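Local coordinates for protein nickel-dependent hydrogenase large subunit (PDB 3MYR) that forms, with a small subunit, a heterodimeric [NiFe] hydrogenase that oxidises molecular hydrogen at a nickel-iron centre and passes the electrons to an acceptor, at residues S138-S143 with R250-Q255; L282-L287 with V316-T321; Q478-M483 with G491-I496. All coordinates share one frame; numbering follows the deposited sequence.

Interaction 1: residues S138-S143 with R250-Q255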
loop_
_atom_site.group_PDB
_atom_site.type_symbol
_atom_site.label_atom_id
_atom_site.label_comp_id
_atom_site.label_asym_id
_atom_site.label_seq_id
_atom_site.Cartn_x
_atom_site.Cartn_y
_atom_site.Cartn_z
ATOM N N SER B 138 17.383 -19.991 -14.005
ATOM C CA SER B 138 17.672 -19.552 -12.657
ATOM C C SER B 138 18.256 -20.676 -11.857
ATOM O O SER B 138 17.996 -21.875 -12.102
ATOM C CB SER B 138 16.361 -19.094 -11.998
ATOM O OG SER B 138 16.566 -18.732 -10.677
ATOM N N ALA B 139 18.967 -20.272 -10.819
ATOM C CA ALA B 139 19.588 -21.178 -9.872
ATOM C C ALA B 139 18.651 -21.425 -8.691
ATOM O O ALA B 139 18.951 -22.210 -7.816
ATOM C CB ALA B 139 20.954 -20.549 -9.396
ATOM N N TRP B 140 17.513 -20.773 -8.662
ATOM C CA TRP B 140 16.568 -20.948 -7.557
ATOM C C TRP B 140 16.367 -22.419 -7.263
ATOM O O TRP B 140 16.185 -23.203 -8.221
ATOM C CB TRP B 140 15.221 -20.325 -7.951
ATOM C CG TRP B 140 14.079 -20.492 -6.961
ATOM C CD1 TRP B 140 12.884 -21.147 -7.198
ATOM C CD2 TRP B 140 13.952 -19.906 -5.627
ATOM N NE1 TRP B 140 12.050 -21.008 -6.091
ATOM C CE2 TRP B 140 12.654 -20.199 -5.160
ATOM C CE3 TRP B 140 14.772 -19.081 -4.853
ATOM C CZ2 TRP B 140 12.192 -19.801 -3.888
ATOM C CZ3 TRP B 140 14.320 -18.671 -3.574
ATOM C CH2 TRP B 140 13.061 -19.055 -3.097
ATOM N N PRO B 141 16.424 -22.837 -5.959
ATOM C CA PRO B 141 16.436 -24.300 -5.705
ATOM C C PRO B 141 15.163 -25.040 -6.060
ATOM O O PRO B 141 15.236 -26.236 -6.366
ATOM C CB PRO B 141 16.631 -24.419 -4.161
ATOM C CG PRO B 141 17.450 -23.122 -3.808
ATOM C CD PRO B 141 16.765 -22.065 -4.745
ATOM N N LYS B 142 14.007 -24.398 -5.902
ATOM C CA LYS B 142 12.743 -25.141 -5.838
ATOM C C LYS B 142 12.197 -25.333 -7.263
ATOM O O LYS B 142 11.467 -24.472 -7.773
ATOM C CB LYS B 142 11.729 -24.439 -4.958
ATOM C CG LYS B 142 12.121 -24.332 -3.494
ATOM C CD LYS B 142 10.992 -23.625 -2.709
ATOM C CE LYS B 142 10.487 -24.308 -1.487
ATOM N NZ LYS B 142 8.955 -24.307 -1.493
ATOM N N SER B 143 12.626 -26.414 -7.919
ATOM C CA SER B 143 12.399 -26.549 -9.364
ATOM C C SER B 143 12.186 -28.002 -9.748
ATOM O O SER B 143 12.269 -28.363 -10.948
ATOM C CB SER B 143 13.651 -26.062 -10.103
ATOM O OG SER B 143 14.764 -26.941 -9.829
ATOM N N ARG B 250 17.675 -10.489 -1.099
ATOM C CA ARG B 250 18.566 -10.514 -2.239
ATOM C C ARG B 250 18.324 -11.770 -3.091
ATOM O O ARG B 250 18.265 -11.705 -4.333
ATOM C CB ARG B 250 20.053 -10.511 -1.833
ATOM C CG ARG B 250 20.990 -10.258 -3.034
ATOM C CD ARG B 250 22.320 -9.637 -2.502
ATOM N NE ARG B 250 23.114 -8.920 -3.525
ATOM C CZ ARG B 250 23.916 -9.520 -4.412
ATOM N NH1 ARG B 250 24.605 -8.812 -5.287
ATOM N NH2 ARG B 250 24.039 -10.834 -4.442
ATOM N N THR B 251 18.258 -12.915 -2.445
ATOM C CA THR B 251 18.149 -14.160 -3.168
ATOM C C THR B 251 16.842 -14.189 -3.954
ATOM O O THR B 251 16.826 -14.632 -5.095
ATOM C CB THR B 251 18.129 -15.349 -2.168
ATOM O OG1 THR B 251 19.365 -15.314 -1.498
ATOM C CG2 THR B 251 18.080 -16.740 -2.907
ATOM N N PHE B 252 15.740 -13.742 -3.350
ATOM C CA PHE B 252 14.419 -13.885 -4.046
ATOM C C PHE B 252 14.367 -12.952 -5.253
ATOM O O PHE B 252 13.915 -13.347 -6.354
ATOM C CB PHE B 252 13.243 -13.653 -3.114
ATOM C CG PHE B 252 11.935 -14.174 -3.625
ATOM C CD1 PHE B 252 11.081 -13.350 -4.393
ATOM C CD2 PHE B 252 11.562 -15.481 -3.398
ATOM C CE1 PHE B 252 9.848 -13.888 -4.918
ATOM C CE2 PHE B 252 10.333 -15.996 -3.916
ATOM C CZ PHE B 252 9.469 -15.159 -4.616
ATOM N N VAL B 253 14.939 -11.753 -5.097
ATOM C CA VAL B 253 14.979 -10.805 -6.243
ATOM C C VAL B 253 15.859 -11.341 -7.362
ATOM O O VAL B 253 15.429 -11.395 -8.535
ATOM C CB VAL B 253 15.473 -9.371 -5.793
ATOM C CG1 VAL B 253 15.718 -8.419 -6.996
ATOM C CG2 VAL B 253 14.460 -8.761 -4.829
ATOM N N ASP B 254 17.085 -11.759 -7.032
ATOM C CA ASP B 254 18.020 -12.207 -8.058
ATOM C C ASP B 254 17.517 -13.463 -8.782
ATOM O O ASP B 254 17.810 -13.644 -9.927
ATOM C CB ASP B 254 19.383 -12.610 -7.477
ATOM C CG ASP B 254 20.224 -11.452 -7.079
ATOM O OD1 ASP B 254 21.218 -11.685 -6.312
ATOM O OD2 ASP B 254 19.862 -10.323 -7.471
ATOM N N GLN B 255 16.950 -14.397 -8.043
ATOM C CA GLN B 255 16.741 -15.724 -8.562
ATOM C C GLN B 255 15.295 -15.962 -8.955
ATOM O O GLN B 255 15.030 -16.942 -9.632
ATOM C CB GLN B 255 17.100 -16.789 -7.476
ATOM C CG GLN B 255 18.637 -16.812 -7.200
ATOM C CD GLN B 255 19.093 -18.019 -6.377
ATOM O OE1 GLN B 255 18.307 -18.719 -5.759
ATOM N NE2 GLN B 255 20.370 -18.245 -6.366
#

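Interaction 2: residues L282-L287 with V316-T321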
loop_
_atom_site.group_PDB
_atom_site.type_symbol
_atom_site.label_atom_id
_atom_site.label_comp_id
_atom_site.label_asym_id
_atom_site.label_seq_id
_atom_site.Cartn_x
_atom_site.Cartn_y
_atom_site.Cartn_z
ATOM N N LEU B 282 8.981 12.611 -13.530
ATOM C CA LEU B 282 9.378 13.440 -12.431
ATOM C C LEU B 282 9.857 12.569 -11.252
ATOM O O LEU B 282 9.167 11.600 -10.861
ATOM C CB LEU B 282 8.171 14.314 -12.038
ATOM C CG LEU B 282 8.206 15.078 -10.719
ATOM C CD1 LEU B 282 9.164 16.273 -10.896
ATOM C CD2 LEU B 282 6.810 15.545 -10.356
ATOM N N CYS B 283 10.998 12.981 -10.660
ATOM C CA CYS B 283 11.532 12.402 -9.432
ATOM C C CYS B 283 11.876 13.487 -8.430
ATOM O O CYS B 283 12.537 14.448 -8.788
ATOM C CB CYS B 283 12.833 11.642 -9.701
ATOM S SG CYS B 283 12.599 10.267 -10.829
ATOM N N TYR B 284 11.540 13.261 -7.167
ATOM C CA TYR B 284 12.091 14.084 -6.103
ATOM C C TYR B 284 13.420 13.528 -5.613
ATOM O O TYR B 284 14.177 14.262 -4.940
ATOM C CB TYR B 284 11.115 14.197 -4.942
ATOM C CG TYR B 284 9.732 14.717 -5.270
ATOM C CD1 TYR B 284 9.514 15.574 -6.371
ATOM C CD2 TYR B 284 8.640 14.445 -4.394
ATOM C CE1 TYR B 284 8.217 16.102 -6.631
ATOM C CE2 TYR B 284 7.295 14.976 -4.663
ATOM C CZ TYR B 284 7.111 15.749 -5.810
ATOM O OH TYR B 284 5.831 16.225 -6.064
ATOM N N GLY B 285 13.691 12.240 -5.880
ATOM C CA GLY B 285 14.925 11.617 -5.396
ATOM C C GLY B 285 14.806 11.154 -3.932
ATOM O O GLY B 285 13.853 11.521 -3.217
ATOM N N ASP B 286 15.730 10.297 -3.489
ATOM C CA ASP B 286 15.666 9.739 -2.138
ATOM C C ASP B 286 16.928 8.938 -1.817
ATOM O O ASP B 286 17.733 8.681 -2.707
ATOM C CB ASP B 286 14.455 8.809 -2.005
ATOM C CG ASP B 286 13.902 8.776 -0.569
ATOM O OD1 ASP B 286 12.687 8.580 -0.403
ATOM O OD2 ASP B 286 14.701 8.884 0.401
ATOM N N LEU B 287 17.051 8.524 -0.560
ATOM C CA LEU B 287 18.028 7.548 -0.108
ATOM C C LEU B 287 19.442 8.133 -0.031
ATOM O O LEU B 287 20.344 7.768 -0.810
ATOM C CB LEU B 287 17.981 6.237 -0.873
ATOM C CG LEU B 287 16.594 5.539 -0.728
ATOM C CD1 LEU B 287 16.493 4.479 -1.851
ATOM C CD2 LEU B 287 16.408 4.880 0.677
ATOM N N VAL B 316 14.123 20.541 -10.073
ATOM C CA VAL B 316 12.848 20.488 -9.430
ATOM C C VAL B 316 12.971 21.298 -8.162
ATOM O O VAL B 316 13.921 21.130 -7.403
ATOM C CB VAL B 316 12.436 19.015 -9.156
ATOM C CG1 VAL B 316 11.102 18.971 -8.387
ATOM C CG2 VAL B 316 12.255 18.272 -10.519
ATOM N N ASP B 317 12.004 22.194 -7.972
ATOM C CA ASP B 317 11.877 23.016 -6.781
ATOM C C ASP B 317 10.475 22.747 -6.150
ATOM O O ASP B 317 9.384 23.037 -6.752
ATOM C CB ASP B 317 12.057 24.490 -7.217
ATOM C CG ASP B 317 11.988 25.505 -6.034
ATOM O OD1 ASP B 317 12.258 26.707 -6.292
ATOM O OD2 ASP B 317 11.557 25.150 -4.900
ATOM N N LEU B 318 10.518 22.114 -4.981
ATOM C CA LEU B 318 9.325 21.749 -4.217
ATOM C C LEU B 318 8.551 22.915 -3.619
ATOM O O LEU B 318 7.381 22.782 -3.181
ATOM C CB LEU B 318 9.705 20.708 -3.162
ATOM C CG LEU B 318 10.068 19.521 -4.049
ATOM C CD1 LEU B 318 11.392 18.975 -3.666
ATOM C CD2 LEU B 318 8.953 18.496 -4.024
ATOM N N GLU B 319 9.171 24.085 -3.641
ATOM C CA GLU B 319 8.550 25.215 -2.991
ATOM C C GLU B 319 8.104 26.375 -3.871
ATOM O O GLU B 319 7.398 27.238 -3.384
ATOM C CB GLU B 319 9.436 25.728 -1.883
ATOM C CG GLU B 319 9.715 24.559 -0.909
ATOM C CD GLU B 319 10.264 25.016 0.380
ATOM O OE1 GLU B 319 9.555 25.000 1.421
ATOM O OE2 GLU B 319 11.424 25.439 0.332
ATOM N N ALA B 320 8.506 26.372 -5.144
ATOM C CA ALA B 320 8.114 27.375 -6.114
ATOM C C ALA B 320 6.616 27.203 -6.395
ATOM O O ALA B 320 6.207 26.139 -6.874
ATOM C CB ALA B 320 8.924 27.184 -7.409
ATOM N N THR B 321 5.814 28.261 -6.148
ATOM C CA THR B 321 4.359 28.141 -6.124
ATOM C C THR B 321 3.809 28.046 -7.540
ATOM O O THR B 321 2.685 27.584 -7.742
ATOM C CB THR B 321 3.666 29.300 -5.393
ATOM O OG1 THR B 321 3.950 30.477 -6.119
ATOM C CG2 THR B 321 4.249 29.540 -3.989
#

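Interaction 3: residues Q478-M483 with G491-I496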
loop_
_atom_site.group_PDB
_atom_site.type_symbol
_atom_site.label_atom_id
_atom_site.label_comp_id
_atom_site.label_asym_id
_atom_site.label_seq_id
_atom_site.Cartn_x
_atom_site.Cartn_y
_atom_site.Cartn_z
ATOM N N GLN B 478 6.925 26.154 8.076
ATOM C CA GLN B 478 6.394 25.306 7.024
ATOM C C GLN B 478 7.506 24.553 6.371
ATOM O O GLN B 478 8.658 24.988 6.434
ATOM C CB GLN B 478 5.658 26.122 5.978
ATOM C CG GLN B 478 6.460 27.169 5.208
ATOM C CD GLN B 478 5.495 28.039 4.426
ATOM O OE1 GLN B 478 4.596 28.634 5.001
ATOM N NE2 GLN B 478 5.623 28.047 3.130
ATOM N N GLY B 479 7.192 23.360 5.887
ATOM C CA GLY B 479 8.210 22.464 5.332
ATOM C C GLY B 479 7.622 21.414 4.396
ATOM O O GLY B 479 6.385 21.219 4.325
ATOM N N VAL B 480 8.469 20.747 3.629
ATOM C CA VAL B 480 7.975 19.674 2.748
ATOM C C VAL B 480 8.790 18.430 2.997
ATOM O O VAL B 480 10.025 18.499 3.181
ATOM C CB VAL B 480 8.017 20.135 1.277
ATOM C CG1 VAL B 480 9.404 20.702 0.923
ATOM C CG2 VAL B 480 7.584 19.026 0.324
ATOM N N GLY B 481 8.094 17.308 3.129
ATOM C CA GLY B 481 8.739 15.991 3.289
ATOM C C GLY B 481 8.636 15.273 1.963
ATOM O O GLY B 481 7.538 15.141 1.421
ATOM N N ILE B 482 9.777 14.951 1.375
ATOM C CA ILE B 482 9.770 14.268 0.084
ATOM C C ILE B 482 10.237 12.839 0.245
ATOM O O ILE B 482 10.914 12.460 1.223
ATOM C CB ILE B 482 10.619 14.998 -1.029
ATOM C CG1 ILE B 482 12.057 15.167 -0.608
ATOM C CG2 ILE B 482 10.110 16.353 -1.275
ATOM C CD1 ILE B 482 13.016 13.893 -0.935
ATOM N N MET B 483 9.840 12.010 -0.699
ATOM C CA MET B 483 10.255 10.616 -0.654
ATOM C C MET B 483 10.036 10.049 -2.061
ATOM O O MET B 483 9.197 10.572 -2.803
ATOM C CB MET B 483 9.408 9.875 0.351
ATOM C CG MET B 483 9.172 8.464 -0.103
ATOM S SD MET B 483 8.972 7.535 1.335
ATOM C CE MET B 483 9.947 6.081 0.974
ATOM N N GLY B 491 5.166 13.785 -1.801
ATOM C CA GLY B 491 5.516 14.944 -0.985
ATOM C C GLY B 491 4.364 15.239 -0.010
ATOM O O GLY B 491 3.172 15.085 -0.402
ATOM N N HIS B 492 4.701 15.689 1.218
ATOM C CA HIS B 492 3.740 16.167 2.168
ATOM C C HIS B 492 4.158 17.598 2.440
ATOM O O HIS B 492 5.287 17.826 2.884
ATOM C CB HIS B 492 3.806 15.394 3.472
ATOM C CG HIS B 492 3.256 13.997 3.378
ATOM N ND1 HIS B 492 2.957 13.250 4.486
ATOM C CD2 HIS B 492 2.910 13.238 2.307
ATOM C CE1 HIS B 492 2.477 12.074 4.112
ATOM N NE2 HIS B 492 2.397 12.062 2.793
ATOM N N TRP B 493 3.257 18.557 2.192
ATOM C CA TRP B 493 3.594 19.951 2.513
ATOM C C TRP B 493 2.843 20.322 3.794
ATOM O O TRP B 493 1.616 20.164 3.850
ATOM C CB TRP B 493 3.131 20.843 1.372
ATOM C CG TRP B 493 4.049 20.837 0.192
ATOM C CD1 TRP B 493 4.921 21.847 -0.159
ATOM C CD2 TRP B 493 4.111 19.862 -0.869
ATOM N NE1 TRP B 493 5.538 21.535 -1.340
ATOM C CE2 TRP B 493 5.082 20.317 -1.784
ATOM C CE3 TRP B 493 3.527 18.574 -1.069
ATOM C CZ2 TRP B 493 5.422 19.598 -2.939
ATOM C CZ3 TRP B 493 3.838 17.865 -2.214
ATOM C CH2 TRP B 493 4.794 18.369 -3.144
ATOM N N ILE B 494 3.553 20.785 4.812
ATOM C CA ILE B 494 2.879 21.108 6.100
ATOM C C ILE B 494 3.062 22.592 6.429
ATOM O O ILE B 494 4.135 23.162 6.222
ATOM C CB ILE B 494 3.398 20.262 7.254
ATOM C CG1 ILE B 494 2.610 20.525 8.544
ATOM C CG2 ILE B 494 4.918 20.524 7.493
ATOM C CD1 ILE B 494 3.001 19.517 9.708
ATOM N N VAL B 495 2.037 23.183 7.014
ATOM C CA VAL B 495 2.162 24.515 7.528
ATOM C C VAL B 495 1.770 24.461 8.969
ATOM O O VAL B 495 0.662 23.969 9.305
ATOM C CB VAL B 495 1.213 25.505 6.740
ATOM C CG1 VAL B 495 1.216 26.899 7.335
ATOM C CG2 VAL B 495 1.585 25.504 5.253
ATOM N N ILE B 496 2.645 24.991 9.817
ATOM C CA ILE B 496 2.453 24.901 11.270
ATOM C C ILE B 496 2.222 26.268 11.872
ATOM O O ILE B 496 2.977 27.227 11.601
ATOM C CB ILE B 496 3.665 24.267 12.017
ATOM C CG1 ILE B 496 3.891 22.795 11.580
ATOM C CG2 ILE B 496 3.448 24.324 13.522
ATOM C CD1 ILE B 496 5.319 22.325 11.893
#

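Interaction 1: residues S138-S143 with R250-Q255
Ser-138 and Gln-255 make the polar link between the loop after helix 127-137 and helix 236-265. The hydroxyl OG of Ser-138 donates to the backbone O of Gln-255 at 2.6 Å, in the carbonyl plane and on a lone pair. The same OG accepts from the backbone N of Trp-140 at 3.0 Å, nearly straight at 169°, which is an ST turn. One hydroxyl thus both joins the helix and shapes the loop, its OG placed by a first torsion anti to the backbone N (177°).

The aromatic contact is a T-shaped pair: the edge of Phe-252 points at the face of the six-membered ring of Trp-140, with centroids 5.5 Å apart and planes at 86°. The nearest atoms are Trp-140 CH2 and Phe-252 CD2, 3.9 Å apart.

Van der Waals packing completes the contact. The extended side chain of Gln-255 crosses the indole at about a right angle and brings OE1 to its edge, in the ring plane, 3.7 Å from Trp-140 CE3. On the other branch of this amide, Gln-255 NE2 lies 3.9 Å from Ala-139 CB. Pro-141 sets its CD over one face of the indole, offset toward the rim, and also touches the Gln-255 amide oxygen.

The contact lies at the surface, away from the metal sites. Helix 181-201 borders it through His-190, which meets the indole, and Trp-197, which stacks on Phe-252; Val-105 of helix 86-112 also packs against Phe-252.

Interaction 2: residues L282-L287 with V316-T321
Leu-318 sets a methyl squarely over the ring of Tyr-284, a CH-pi contact that joins the loop between strands 300-305 and 324-327 to strand 281-288 of a two-stranded antiparallel sheet. This is the tight part of the contact. CD2 of Leu-318 stands 3.6 Å from the ring centroid and 10° off the ring normal, and its distances to the six ring carbons differ little. The tyrosine CG lies anti to its carbonyl carbon (chi1 -56°), which carries the ring toward the loop although the residue's CB does not point there.

A second apolar touch lies beside the first: Leu-282 CD1 meets Val-316 CG2 at 3.7 Å. The other methyl of Val-316, CG1, approaches Tyr-284 CD1 more loosely at 4.3 Å, obliquely to the ring. With the Tyr-284 ring cut back to an alanine here, Leu-318 CD2 would probably lose the flat surface it rests on, and a gap is likely to open between loop and strand.

The outer side of the loop is different in kind. No hydrogen bond crosses between the two segments, and Asp-317 and Glu-319 are exposed. Glu-319 reaches Tyr-346 with its carboxylate, whereas on the inner side Ile-482 of strand 476-485 packs against both Tyr-284 and Leu-318. The side chain of Tyr-284 is about 9 Å from the bound Ni-Fe oxidized active center (NFV). Asp-317 and Glu-319 form an Asx turn on the exposed side: Asp-317 OD2 accepts from Glu-319 N at 2.9 Å, the N-H arriving from above the carboxylate plane.

Interaction 3: residues Q478-M483 with G491-I496
Gly-479 and Ile-494 exchange two backbone hydrogen bonds, N of Gly-479 to O of Ile-494 at 3.1 Å and N of Ile-494 to O of Gly-479 at 2.9 Å, the latter nearly straight at 173°. Gly-481 and His-492 repeat this arrangement, with both N-to-O distances 2.9 Å. Between these hydrogen-bonded pairs, Val-480 and Trp-493 form a non-hydrogen-bonded pair, supplemented by a CA-H...O contact from Val-480 CA to His-492 O at 3.3 Å. The two strands, antiparallel at 168°, are the arms of a beta hairpin, whose second arm is the central strand of a three-stranded sheet completed by 500-507.

On the face bearing Val-480 and Trp-493, CG2 of the valine sits over the five-membered ring, 3.6 Å from its centroid and 12° off its normal. That methyl is anti to the valine's backbone N, while CG1 takes the crowded position. Gly-491 makes room for the indole: a CB there would clash with Trp-493 CZ3. Across the sheet, buried His-492 bonds through ND1 to Tyr-504 OH and through NE2 to His-68 ND1, a residue of the nickel-iron pocket.

How the interactions relate
Along the chain the three contacts come in series, interaction 1 closing before interaction 2 opens and interaction 2 before interaction 3. Interaction 1 belongs to the helical part of the fold, on the opposite side of the chain's centre from the others; its centre is about 36 Å from that of interaction 2 and about 40 Å from that of interaction 3, although helix 236-265 leads on to strand 281-288. Interactions 2 and 3 are neighbours, with centres about 11 Å apart. A probable hydrogen bond from Trp-493 NE1 to Leu-318 O, 2.9 Å, joins them. Together they tie two sheets and a loop into one packed region near the nickel-iron and magnesium sites.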